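Local coordinates for protein toluene, o-xylene monooxygenase oxygenase subunit (Pseudomonas stutzeri, PDB 2INC) that probably serves as a helical, ferritin-like component of a multi-subunit oxygenase complex that hydroxylates toluene and o-xylene, at residues B[95-100]-B[239-244]; B[113-118]-B[174-179]; B[117-122]-B[167-172]; B[123-128]-B[225-230]; B[232-237]-B[298-303]. One frame throughout, in Å; residues are numbered along the deposited sequence.

Contact 1. Residues B[95-100]-B[239-244]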
# COMPACT_ATOMS: atom_id res chain seq x y z
N ASP B 95 -0.22 3.19 27.76
CA ASP B 95 -1.48 2.46 27.88
C ASP B 95 -1.33 1.42 28.97
O ASP B 95 -2.15 1.29 29.83
CB ASP B 95 -1.80 1.81 26.55
CG ASP B 95 -3.11 1.04 26.53
OD1 ASP B 95 -4.09 1.39 27.23
OD2 ASP B 95 -3.19 0.14 25.64
N GLN B 96 -0.25 0.65 28.92
CA GLN B 96 -0.13 -0.50 29.80
C GLN B 96 0.23 -0.11 31.25
O GLN B 96 -0.22 -0.75 32.21
CB GLN B 96 0.77 -1.56 29.09
CG GLN B 96 -0.09 -2.02 27.84
CD GLN B 96 0.33 -3.31 27.20
OE1 GLN B 96 0.58 -4.28 27.89
NE2 GLN B 96 0.33 -3.35 25.83
N LEU B 97 0.94 1.02 31.43
CA LEU B 97 1.31 1.45 32.78
C LEU B 97 0.09 2.11 33.46
O LEU B 97 -0.09 1.95 34.67
CB LEU B 97 2.59 2.31 32.77
CG LEU B 97 3.87 1.47 32.61
CD1 LEU B 97 5.11 2.34 32.40
CD2 LEU B 97 4.09 0.58 33.82
N ASN B 98 -0.77 2.78 32.70
CA ASN B 98 -2.00 3.30 33.23
C ASN B 98 -2.86 2.13 33.72
O ASN B 98 -3.52 2.19 34.78
CB ASN B 98 -2.74 4.05 32.15
CG ASN B 98 -4.10 4.42 32.56
OD1 ASN B 98 -4.33 5.47 33.18
ND2 ASN B 98 -5.02 3.59 32.26
N ASP B 99 -2.82 1.05 32.95
CA ASP B 99 -3.63 -0.13 33.26
C ASP B 99 -3.67 -0.80 34.65
O ASP B 99 -4.67 -0.69 35.32
CB ASP B 99 -3.52 -1.23 32.19
CG ASP B 99 -4.51 -1.06 31.04
OD1 ASP B 99 -4.22 -1.69 30.00
OD2 ASP B 99 -5.56 -0.35 31.12
N ARG B 100 -2.67 -1.50 35.17
CA ARG B 100 -1.52 -1.10 35.96
C ARG B 100 -1.60 -0.13 37.13
O ARG B 100 -1.20 -0.49 38.23
CB ARG B 100 -0.22 -1.07 35.25
CG ARG B 100 0.83 -1.40 36.24
CD ARG B 100 1.72 -2.45 35.70
NE ARG B 100 3.07 -2.10 36.01
CZ ARG B 100 4.12 -2.88 35.77
NH1 ARG B 100 5.34 -2.45 36.09
NH2 ARG B 100 3.92 -4.08 35.23
N GLY B 239 11.16 5.20 41.59
CA GLY B 239 9.98 4.37 41.36
C GLY B 239 9.17 4.71 40.12
O GLY B 239 8.22 3.98 39.78
N ASP B 240 9.56 5.80 39.43
CA ASP B 240 8.79 6.26 38.27
C ASP B 240 9.29 5.52 37.05
O ASP B 240 10.15 6.02 36.32
CB ASP B 240 8.94 7.78 38.06
CG ASP B 240 7.87 8.35 37.13
OD1 ASP B 240 7.36 7.63 36.23
OD2 ASP B 240 7.51 9.53 37.28
N THR B 241 8.79 4.31 36.81
CA THR B 241 9.38 3.59 35.71
C THR B 241 8.95 4.20 34.37
O THR B 241 9.73 4.18 33.44
CB THR B 241 9.25 2.00 35.78
OG1 THR B 241 8.57 1.47 34.64
CG2 THR B 241 8.63 1.54 37.10
N LEU B 242 7.75 4.79 34.29
CA LEU B 242 7.29 5.38 33.04
C LEU B 242 8.30 6.45 32.61
O LEU B 242 8.89 6.38 31.52
CB LEU B 242 5.84 5.94 33.19
CG LEU B 242 4.99 6.20 31.95
CD1 LEU B 242 3.57 6.27 32.34
CD2 LEU B 242 5.38 7.54 31.42
N LEU B 243 8.56 7.43 33.47
CA LEU B 243 9.42 8.55 33.04
C LEU B 243 10.84 8.03 32.74
O LEU B 243 11.51 8.47 31.80
CB LEU B 243 9.43 9.66 34.10
CG LEU B 243 10.26 10.90 33.71
CD1 LEU B 243 9.98 11.42 32.30
CD2 LEU B 243 10.07 11.95 34.74
N GLY B 244 11.30 7.07 33.54
CA GLY B 244 12.62 6.45 33.30
C GLY B 244 12.63 5.97 31.86
O GLY B 244 13.51 6.31 31.10

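Contact 2. Residues B[113-118]-B[174-179]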
# COMPACT_ATOMS: atom_id res chain seq x y z
N THR B 113 8.07 16.60 42.87
CA THR B 113 9.23 16.76 42.01
C THR B 113 8.85 16.81 40.51
O THR B 113 9.40 17.59 39.76
CB THR B 113 10.15 15.59 42.23
OG1 THR B 113 10.42 15.57 43.62
CG2 THR B 113 11.46 15.68 41.43
N LEU B 114 7.93 15.95 40.09
CA LEU B 114 7.36 16.03 38.75
C LEU B 114 6.75 17.40 38.42
O LEU B 114 7.04 17.94 37.37
CB LEU B 114 6.27 14.98 38.57
CG LEU B 114 6.77 13.55 38.58
CD1 LEU B 114 5.54 12.66 38.36
CD2 LEU B 114 7.81 13.29 37.50
N ALA B 115 5.96 17.97 39.33
CA ALA B 115 5.34 19.26 39.06
C ALA B 115 6.39 20.35 38.83
O ALA B 115 6.18 21.24 37.98
CB ALA B 115 4.39 19.65 40.20
N ARG B 116 7.52 20.26 39.54
CA ARG B 116 8.54 21.30 39.47
C ARG B 116 9.50 21.09 38.35
O ARG B 116 9.85 22.06 37.66
CB ARG B 116 9.36 21.33 40.77
CG ARG B 116 10.35 22.50 40.85
CD ARG B 116 10.81 22.74 42.27
NE ARG B 116 11.72 23.89 42.25
CZ ARG B 116 12.75 24.08 43.06
NH1 ARG B 116 13.03 23.18 44.01
NH2 ARG B 116 13.49 25.18 42.90
N PHE B 117 9.97 19.84 38.21
CA PHE B 117 11.06 19.52 37.30
C PHE B 117 10.69 18.81 36.02
O PHE B 117 11.54 18.76 35.10
CB PHE B 117 12.07 18.63 38.01
CG PHE B 117 12.77 19.31 39.15
CD1 PHE B 117 13.82 20.19 38.90
CD2 PHE B 117 12.34 19.12 40.47
CE1 PHE B 117 14.48 20.84 39.96
CE2 PHE B 117 12.99 19.76 41.54
CZ PHE B 117 14.09 20.62 41.27
N TYR B 118 9.49 18.25 35.95
CA TYR B 118 9.07 17.54 34.72
C TYR B 118 8.07 18.27 33.85
O TYR B 118 8.36 18.63 32.71
CB TYR B 118 8.63 16.10 35.07
CG TYR B 118 8.07 15.38 33.85
CD1 TYR B 118 6.72 15.08 33.75
CD2 TYR B 118 8.90 15.05 32.80
CE1 TYR B 118 6.19 14.44 32.62
CE2 TYR B 118 8.39 14.42 31.66
CZ TYR B 118 7.04 14.12 31.60
OH TYR B 118 6.54 13.48 30.48
N PRO B 174 -5.24 15.90 41.18
CA PRO B 174 -5.88 17.14 40.76
C PRO B 174 -5.59 18.35 41.64
O PRO B 174 -5.88 19.50 41.23
CB PRO B 174 -7.37 16.82 40.84
CG PRO B 174 -7.47 15.37 40.96
CD PRO B 174 -6.21 14.87 41.56
N ASP B 175 -5.05 18.11 42.83
CA ASP B 175 -4.73 19.21 43.75
C ASP B 175 -3.34 19.79 43.51
O ASP B 175 -2.98 20.81 44.10
CB ASP B 175 -4.89 18.76 45.23
CG ASP B 175 -3.88 17.61 45.66
OD1 ASP B 175 -3.46 17.61 46.85
OD2 ASP B 175 -3.54 16.69 44.85
N VAL B 176 -2.54 19.17 42.65
CA VAL B 176 -1.14 19.61 42.49
C VAL B 176 -1.01 20.85 41.55
O VAL B 176 -0.04 21.62 41.65
CB VAL B 176 -0.26 18.42 42.01
CG1 VAL B 176 1.15 18.86 41.70
CG2 VAL B 176 -0.21 17.34 43.09
N GLY B 177 -2.01 21.05 40.67
CA GLY B 177 -1.96 22.10 39.64
C GLY B 177 -1.24 21.70 38.34
O GLY B 177 -0.92 22.58 37.52
N PHE B 178 -0.96 20.42 38.15
CA PHE B 178 -0.46 19.95 36.85
C PHE B 178 -1.32 20.55 35.75
O PHE B 178 -2.55 20.49 35.82
CB PHE B 178 -0.53 18.44 36.73
CG PHE B 178 0.44 17.72 37.54
CD1 PHE B 178 1.78 17.79 37.23
CD2 PHE B 178 0.03 16.94 38.64
CE1 PHE B 178 2.73 17.08 37.96
CE2 PHE B 178 0.96 16.21 39.36
CZ PHE B 178 2.31 16.28 39.03
N GLY B 179 -0.70 21.11 34.71
CA GLY B 179 -1.45 21.72 33.61
C GLY B 179 -1.70 23.20 33.81
O GLY B 179 -1.72 24.00 32.83

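Contact 3. Residues B[117-122]-B[167-172]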
# COMPACT_ATOMS: atom_id res chain seq x y z
N PHE B 117 9.97 19.84 38.21
CA PHE B 117 11.06 19.52 37.30
C PHE B 117 10.69 18.81 36.02
O PHE B 117 11.54 18.76 35.10
CB PHE B 117 12.07 18.63 38.01
CG PHE B 117 12.77 19.31 39.15
CD1 PHE B 117 13.82 20.19 38.90
CD2 PHE B 117 12.34 19.12 40.47
CE1 PHE B 117 14.48 20.84 39.96
CE2 PHE B 117 12.99 19.76 41.54
CZ PHE B 117 14.09 20.62 41.27
N TYR B 118 9.49 18.25 35.95
CA TYR B 118 9.07 17.54 34.72
C TYR B 118 8.07 18.27 33.85
O TYR B 118 8.36 18.63 32.71
CB TYR B 118 8.63 16.10 35.07
CG TYR B 118 8.07 15.38 33.85
CD1 TYR B 118 6.72 15.08 33.75
CD2 TYR B 118 8.90 15.05 32.80
CE1 TYR B 118 6.19 14.44 32.62
CE2 TYR B 118 8.39 14.42 31.66
CZ TYR B 118 7.04 14.12 31.60
OH TYR B 118 6.54 13.48 30.48
N THR B 119 6.87 18.54 34.36
CA THR B 119 5.87 19.09 33.49
C THR B 119 6.17 20.47 32.86
O THR B 119 5.71 20.72 31.71
CB THR B 119 4.48 18.99 34.10
OG1 THR B 119 4.48 19.71 35.29
CG2 THR B 119 4.16 17.49 34.42
N PRO B 120 6.92 21.37 33.55
CA PRO B 120 7.25 22.64 32.88
C PRO B 120 8.12 22.50 31.67
O PRO B 120 8.25 23.45 30.91
CB PRO B 120 7.99 23.46 33.95
CG PRO B 120 7.56 22.87 35.24
CD PRO B 120 7.35 21.41 34.98
N ALA B 121 8.71 21.34 31.47
CA ALA B 121 9.49 21.10 30.27
C ALA B 121 8.65 21.24 28.97
O ALA B 121 9.25 21.32 27.90
CB ALA B 121 10.16 19.74 30.33
N ARG B 122 7.31 21.35 29.04
CA ARG B 122 6.56 21.60 27.81
C ARG B 122 7.04 22.93 27.17
O ARG B 122 7.10 23.06 25.94
CB ARG B 122 5.04 21.53 28.02
CG ARG B 122 4.38 22.78 28.62
CD ARG B 122 2.87 22.65 28.45
NE ARG B 122 2.19 23.80 29.09
CZ ARG B 122 1.73 23.77 30.32
NH1 ARG B 122 1.81 22.62 31.00
NH2 ARG B 122 1.13 24.83 30.83
N ARG B 167 -1.59 15.84 31.60
CA ARG B 167 -3.02 15.53 31.82
C ARG B 167 -3.24 14.30 32.67
O ARG B 167 -4.10 14.28 33.56
CB ARG B 167 -3.74 15.25 30.52
CG ARG B 167 -4.32 16.38 29.87
CD ARG B 167 -5.83 16.55 30.28
NE ARG B 167 -5.87 17.16 31.55
CZ ARG B 167 -5.75 18.45 31.84
NH1 ARG B 167 -5.73 18.74 33.11
NH2 ARG B 167 -5.66 19.44 30.94
N GLU B 168 -2.52 13.24 32.40
CA GLU B 168 -2.67 12.00 33.19
C GLU B 168 -2.31 12.21 34.64
O GLU B 168 -3.02 11.74 35.56
CB GLU B 168 -1.79 10.89 32.62
CG GLU B 168 -2.29 10.32 31.36
CD GLU B 168 -1.86 8.87 31.23
OE1 GLU B 168 -2.75 7.98 31.10
OE2 GLU B 168 -0.63 8.61 31.31
N LEU B 169 -1.23 12.96 34.87
CA LEU B 169 -0.88 13.41 36.23
C LEU B 169 -1.93 14.28 36.91
O LEU B 169 -2.27 14.02 38.08
CB LEU B 169 0.51 14.07 36.25
CG LEU B 169 1.67 13.08 35.99
CD1 LEU B 169 2.92 13.89 35.64
CD2 LEU B 169 1.94 12.16 37.20
N ALA B 170 -2.47 15.28 36.21
CA ALA B 170 -3.52 16.11 36.74
C ALA B 170 -4.75 15.28 37.08
O ALA B 170 -5.50 15.65 38.00
CB ALA B 170 -3.91 17.14 35.75
N ASN B 171 -5.03 14.25 36.29
CA ASN B 171 -6.21 13.43 36.59
C ASN B 171 -5.94 12.66 37.88
O ASN B 171 -6.83 12.53 38.71
CB ASN B 171 -6.53 12.45 35.46
CG ASN B 171 -7.14 13.12 34.26
OD1 ASN B 171 -7.62 14.25 34.34
ND2 ASN B 171 -7.16 12.41 33.15
N CYS B 172 -4.73 12.13 38.03
CA CYS B 172 -4.38 11.36 39.22
C CYS B 172 -4.26 12.24 40.46
O CYS B 172 -4.63 11.83 41.57
CB CYS B 172 -3.09 10.59 38.97
SG CYS B 172 -2.85 9.18 40.13

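Contact 4. Residues B[123-128]-B[225-230]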
# COMPACT_ATOMS: atom_id res chain seq x y z
N TYR B 123 7.39 23.91 28.01
CA TYR B 123 7.92 25.19 27.50
C TYR B 123 9.30 24.98 26.88
O TYR B 123 9.59 25.41 25.76
CB TYR B 123 7.89 26.29 28.61
CG TYR B 123 6.45 26.59 28.96
CD1 TYR B 123 5.71 27.46 28.17
CD2 TYR B 123 5.81 25.98 30.05
CE1 TYR B 123 4.39 27.72 28.44
CE2 TYR B 123 4.42 26.25 30.30
CZ TYR B 123 3.75 27.10 29.50
OH TYR B 123 2.39 27.40 29.67
N LEU B 124 10.16 24.31 27.58
CA LEU B 124 11.50 24.19 27.07
C LEU B 124 11.50 23.38 25.74
O LEU B 124 12.19 23.76 24.81
CB LEU B 124 12.38 23.53 28.12
CG LEU B 124 13.82 23.32 27.67
CD1 LEU B 124 14.48 24.60 27.03
CD2 LEU B 124 14.63 22.95 28.93
N PHE B 125 10.73 22.31 25.65
CA PHE B 125 10.72 21.48 24.43
C PHE B 125 10.10 22.24 23.28
O PHE B 125 10.57 22.12 22.14
CB PHE B 125 9.98 20.12 24.63
CG PHE B 125 10.66 19.18 25.61
CD1 PHE B 125 9.90 18.18 26.26
CD2 PHE B 125 12.01 19.25 25.88
CE1 PHE B 125 10.47 17.29 27.16
CE2 PHE B 125 12.61 18.37 26.79
CZ PHE B 125 11.84 17.38 27.43
N HIS B 126 9.05 23.05 23.55
CA HIS B 126 8.51 23.88 22.49
C HIS B 126 9.52 24.96 22.04
O HIS B 126 9.64 25.20 20.86
CB HIS B 126 7.19 24.54 22.88
CG HIS B 126 6.55 25.26 21.72
ND1 HIS B 126 6.07 24.61 20.61
CD2 HIS B 126 6.41 26.58 21.47
CE1 HIS B 126 5.61 25.49 19.74
NE2 HIS B 126 5.79 26.70 20.25
N ALA B 127 10.29 25.52 22.97
CA ALA B 127 11.34 26.49 22.61
C ALA B 127 12.40 25.80 21.74
O ALA B 127 12.90 26.40 20.81
CB ALA B 127 11.99 27.06 23.88
N LEU B 128 12.68 24.52 21.98
CA LEU B 128 13.60 23.80 21.10
C LEU B 128 13.00 23.58 19.71
O LEU B 128 13.73 23.61 18.69
CB LEU B 128 14.00 22.46 21.72
CG LEU B 128 14.87 22.48 22.98
CD1 LEU B 128 15.08 21.01 23.40
CD2 LEU B 128 16.18 23.17 22.70
N GLU B 225 20.97 16.33 28.76
CA GLU B 225 21.64 15.76 29.95
C GLU B 225 20.90 16.08 31.25
O GLU B 225 20.69 15.20 32.08
CB GLU B 225 23.14 16.09 29.97
CG GLU B 225 23.96 15.43 28.82
CD GLU B 225 23.72 13.91 28.58
OE1 GLU B 225 23.77 13.12 29.56
OE2 GLU B 225 23.50 13.49 27.40
N ALA B 226 20.41 17.30 31.40
CA ALA B 226 19.63 17.62 32.58
C ALA B 226 18.28 16.91 32.63
O ALA B 226 17.94 16.22 33.62
CB ALA B 226 19.46 19.16 32.70
N LEU B 227 17.50 17.06 31.57
CA LEU B 227 16.10 16.67 31.59
C LEU B 227 15.89 15.24 31.17
O LEU B 227 14.92 14.64 31.58
CB LEU B 227 15.28 17.59 30.70
CG LEU B 227 14.76 18.85 31.37
CD1 LEU B 227 15.89 19.87 31.68
CD2 LEU B 227 13.76 19.48 30.46
N LEU B 228 16.74 14.67 30.35
CA LEU B 228 16.46 13.29 29.97
C LEU B 228 17.35 12.40 30.82
O LEU B 228 16.85 11.55 31.56
CB LEU B 228 16.65 13.04 28.46
CG LEU B 228 15.89 13.95 27.50
CD1 LEU B 228 16.16 13.53 26.04
CD2 LEU B 228 14.39 13.95 27.82
N GLN B 229 18.64 12.64 30.76
CA GLN B 229 19.57 11.80 31.47
C GLN B 229 19.40 11.86 33.00
O GLN B 229 19.14 10.84 33.62
CB GLN B 229 20.99 12.09 31.05
CG GLN B 229 21.98 11.02 31.50
CD GLN B 229 21.71 9.69 30.88
OE1 GLN B 229 21.33 9.59 29.72
NE2 GLN B 229 21.93 8.64 31.63
N GLN B 230 19.52 13.04 33.61
CA GLN B 230 19.63 13.12 35.06
C GLN B 230 18.25 12.97 35.68
O GLN B 230 18.08 12.23 36.64
CB GLN B 230 20.28 14.45 35.48
CG GLN B 230 21.77 14.57 35.10
CD GLN B 230 22.61 13.49 35.70
OE1 GLN B 230 22.49 13.20 36.88
NE2 GLN B 230 23.46 12.84 34.89

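Contact 5. Residues B[232-237]-B[298-303]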
# COMPACT_ATOMS: atom_id res chain seq x y z
N GLY B 232 15.63 11.51 34.22
CA GLY B 232 15.23 10.12 33.92
C GLY B 232 15.86 9.11 34.89
O GLY B 232 15.17 8.22 35.39
N SER B 233 17.16 9.25 35.20
CA SER B 233 17.82 8.37 36.21
C SER B 233 17.21 8.51 37.59
O SER B 233 16.94 7.55 38.32
CB SER B 233 19.27 8.76 36.36
OG SER B 233 19.91 8.39 35.18
N LEU B 234 16.98 9.75 37.95
CA LEU B 234 16.35 9.99 39.20
C LEU B 234 14.96 9.34 39.23
O LEU B 234 14.57 8.73 40.23
CB LEU B 234 16.26 11.49 39.41
CG LEU B 234 15.65 11.91 40.72
CD1 LEU B 234 16.53 11.39 41.88
CD2 LEU B 234 15.53 13.45 40.72
N ALA B 235 14.20 9.50 38.14
CA ALA B 235 12.83 8.94 38.07
C ALA B 235 12.88 7.46 38.36
O ALA B 235 12.08 6.94 39.16
CB ALA B 235 12.22 9.15 36.69
N GLN B 236 13.83 6.78 37.69
CA GLN B 236 13.94 5.34 37.81
C GLN B 236 14.20 4.92 39.25
O GLN B 236 13.57 4.00 39.76
CB GLN B 236 15.05 4.82 36.89
CG GLN B 236 14.85 3.34 36.57
CD GLN B 236 16.12 2.59 36.16
OE1 GLN B 236 16.90 3.05 35.29
NE2 GLN B 236 16.30 1.40 36.75
N SER B 237 15.15 5.60 39.91
CA SER B 237 15.50 5.31 41.29
C SER B 237 14.37 5.67 42.25
O SER B 237 14.27 5.11 43.33
CB SER B 237 16.82 6.00 41.66
OG SER B 237 16.59 7.34 42.04
N SER B 298 21.20 21.56 40.53
CA SER B 298 21.51 21.79 41.92
C SER B 298 20.25 21.65 42.75
O SER B 298 20.31 21.33 43.94
CB SER B 298 22.15 23.17 42.14
OG SER B 298 21.13 24.15 42.03
N ALA B 299 19.11 21.87 42.13
CA ALA B 299 17.84 21.84 42.85
C ALA B 299 17.28 20.43 42.97
O ALA B 299 16.38 20.20 43.77
CB ALA B 299 16.83 22.76 42.21
N LEU B 300 17.79 19.50 42.16
CA LEU B 300 17.41 18.09 42.25
C LEU B 300 18.07 17.46 43.48
O LEU B 300 19.04 18.00 43.99
CB LEU B 300 17.92 17.34 41.02
CG LEU B 300 17.33 17.60 39.63
CD1 LEU B 300 18.05 16.70 38.65
CD2 LEU B 300 15.88 17.30 39.63
N PRO B 301 17.51 16.34 44.00
CA PRO B 301 18.18 15.33 44.83
C PRO B 301 19.61 15.01 44.39
O PRO B 301 19.87 14.75 43.20
CB PRO B 301 17.29 14.10 44.63
CG PRO B 301 15.89 14.69 44.52
CD PRO B 301 16.06 16.08 43.89
N ASP B 302 20.56 15.06 45.32
CA ASP B 302 21.94 14.71 44.99
C ASP B 302 22.40 15.64 43.84
O ASP B 302 23.11 15.24 42.88
CB ASP B 302 21.99 13.24 44.59
CG ASP B 302 23.35 12.60 44.79
OD1 ASP B 302 24.39 13.32 44.78
OD2 ASP B 302 23.35 11.35 44.95
N GLY B 303 21.97 16.90 43.97
CA GLY B 303 22.15 17.95 42.98
C GLY B 303 23.55 18.20 42.49
O GLY B 303 23.77 18.39 41.29

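Contact 1. Residues B[95-100]-B[239-244]
Leu97 and Leu242 carry the apolar part, their side chains sliding past each other in opposite directions. The CD1 methyl of Leu97 rests on the root of Leu242, 3.8 Å from its CB and equally close to its CA. In return, Leu242 CD1 lies 4.1 Å from Leu97 CB, so each leucine tip lies beside the other's base. Leu242 has CG anti to the backbone N (chi1 -161°), which lets its CD1 run alongside Leu97 CB.

Polar groups add no bond across. Thr241 OG1 comes 4.2 Å from Leu97 CD1 and is buried without a partner in the model. The hydrogen bonding is local to 239-244: Asp240 caps helix 241-268, its OD1 accepting from Leu243 N at 3.0 Å, nearly straight at 172° but from above the carboxylate plane. Its other oxygen, OD2, receives a bond from Trp110 NE1. Gly239, with positive phi, closes helix 208-237 in a Schellman motif.

Leu245 of a second copy of this protein also packs on Leu97, placing the contact next to the subunit interface. Within the chain, the last turn of helix 76-99 comes against the first turn of helix 241-268; His102 of a loop packs on both leucines, and Arg165 of helix 142-172 on Leu242.

Contact 2. Residues B[113-118]-B[174-179]
Phe178 and Ala115 hold most of this contact, Phe178 giving the ring and Ala115 the small side chain and backbone that its CE1 meets. This corner of the ring does the touching: CE1 sits 3.6 Å from Ala115 CA and 3.8 Å from Ala115 CB, reaching the helix backbone because the alanine side chain is so short. The carbonyl carbon of Leu114 lies at the ring edge, near its plane, while Ala115 CA approaches obliquely. With CG anti to the carbonyl carbon (chi1 -72°), Phe178 swings the ring over to the helix although its CB does not point straight at it.

Leu114 and Val176 complete the patch. Leu114 CB is 4.2 Å from Phe178 CE1. Val176 places CG1 against Ala115 CB at 3.7 Å, and the same methyl lies 3.5 Å above one face of the Phe178 ring, offset toward its rim. One methyl therefore braces both the ring and the alanine.

The loop 174-179 follows helix 142-172 and returns against helix 108-117. Gly177 and Gly179, on either side of Phe178 in sequence, both adopt positive phi. Leu169 and Ala170 of helix 142-172 also touch the ring. With Phe178 cut back to an alanine, Ala115 CA and the Val176 methyl would probably lose the ring they pack on.

No hydrogen bond crosses between the segments. The direct contact is apolar, while an Asp175-Arg108 salt bridge joins the same loop to the same helix, so burial and charge pairing work side by side; Arg116 pairs with Asp189 instead.

Contact 3. Residues B[117-122]-B[167-172]
Leu169 faces Thr119 and Tyr118 from the last turns of helix 142-172, and the segment 167-172 can be followed residue by residue around it. Arg167 comes first; its carbonyl O takes a bond from Asn171 N at 2.9 Å, and the O of Glu168, next along, takes one from Cys172 N at 3.0 Å. These two helical bonds span Leu169 and keep its turn regular.

Leu169 then makes the crossing. Its CG is anti to the carbonyl carbon (chi1 -68°), and from there the CD1 methyl extends to the methyl of Thr119, with CD1 to CG2 at 4.0 Å. The two side chains cross obliquely. The same CD1 reaches the Tyr118 ring at its edge, near the ring plane, 4.4 Å from Tyr118 CD1. A single leucine methyl thus meets two consecutive residues, while the other branch, CD2, turns away from both.

Those residues belong to a helix-to-helix corner of the all-helical fold: a type I beta turn from Tyr118 to Ala121, with Ala121 N bonded to Tyr118 O at 3.0 Å, joins helix 108-117 to helix 121-138. In Thr119, OG1 stands between the backbone N and the carbonyl carbon (chi1 61°), which leaves CG2 to meet the leucine. Thr119 OG1 is hydrogen-bonded to one carboxylate oxygen of Glu182, whose other oxygen forms a salt bridge with Arg122 NH1.

Beyond Leu169 the helix runs on through Ala170 to Asn171, which packs on an apolar side chain of another protein's chain, and it ends at Cys172.

Contact 4. Residues B[123-128]-B[225-230]
Leu227 reaches from helix 208-237 between Leu124 and Phe125 of helix 121-138, and its side chain tells most of the story. CB and CG carry it outward without close partners in 123-128, and the branch then splits. CD1 passes Leu124 CD2 at a looser 4.3 Å. CD2 does the closer work: it lies 3.9 Å from Leu124 CD2 and 4.0 Å from Phe125 CE2. The two leucines meet at a slant, whereas Phe125 and Leu227 run past each other in opposite directions. Leu228 adds a lighter touch, its CD2 4.3 Å from Phe125 CZ, also oblique to the ring.

Phe125 has CG anti to the carbonyl carbon (chi1 -66°), which brings the far end of its ring to the two leucines; Trp158 meets the same ring edge-to-face. The axes of the short segments pass 12.7 Å apart at -117°, so only long side chains bridge them. Helix 208-237 widens here into a pi-type turn, with Gln230 N bonded to Glu225 O at 2.9 Å.

Trp192 of helix 190-202 packs on both Leu124 and Leu227. With methyls and ring carbons alone meeting across the gap, the chemistry implies a buried hydrophobic joint within the helical bundle, not one fixed by directional bonds.

Contact 5. Residues B[232-237]-B[298-303]
Leu234 packs its two methyls against the turn at Leu300 and Pro301, and that leucine makes up the whole tight side. CD1 lies 3.9 Å from Pro301 CB. CD2 fits into the angle between the residues, 4.0 Å from Pro301 CG and 4.0 Å from Leu300 CD2. The leucine and the proline cross at about a right angle; both methyls lie to one side of the pyrrolidine ring, CD2 near its CG corner and CD1 out past its CB edge. Leu234 has CG anti to its own N (chi1 -179°), carrying both methyls out to the turn. Trp110 also packs on Leu234, and Phe117 on Leu300.

The other side is loose and open to solvent. Pro301 is itself exposed, and beyond it the CB of Asp302 heads toward the helix, but the side chain makes no contact. Ser237 turns to its own helix instead: its OG donates to Leu234 O at 3.0 Å, with the donor tilted 25° from the carbonyl plane, near the end of helix 208-237.

The turn is a type II beta turn from Leu300 to Gly303, with Asp302 at positive phi. It makes the tight corner between helix 274-299 and helix 303-319, and the contact lays this interhelical corner against the C-terminal end of a third helix.

Contact 4 lies deepest, its centre about 9 Å from that of the chain. The other four gather on the same side of that centre, 21 to 25 Å out, where helix ends and turns meet. Contacts 2 and 3 share Phe117 and Tyr118; contacts 3 and 4 both use helix 121-138, and contacts 4 and 5 helix 208-237. All five are apolar across the contact and differ in the polar groups around them: the Asp240 cap in contact 1, the Thr119-Glu182 bond beside contact 3, the exposed proline turn in contact 5. Contacts 1, 3 and 4 are buried, 2 and 5 more open; other chains come within reach of 1, 3, 4 and 5. Leu243 CD1 meets Tyr118 CE2 at 3.5 Å, linking contact 1 to contacts 2 and 3.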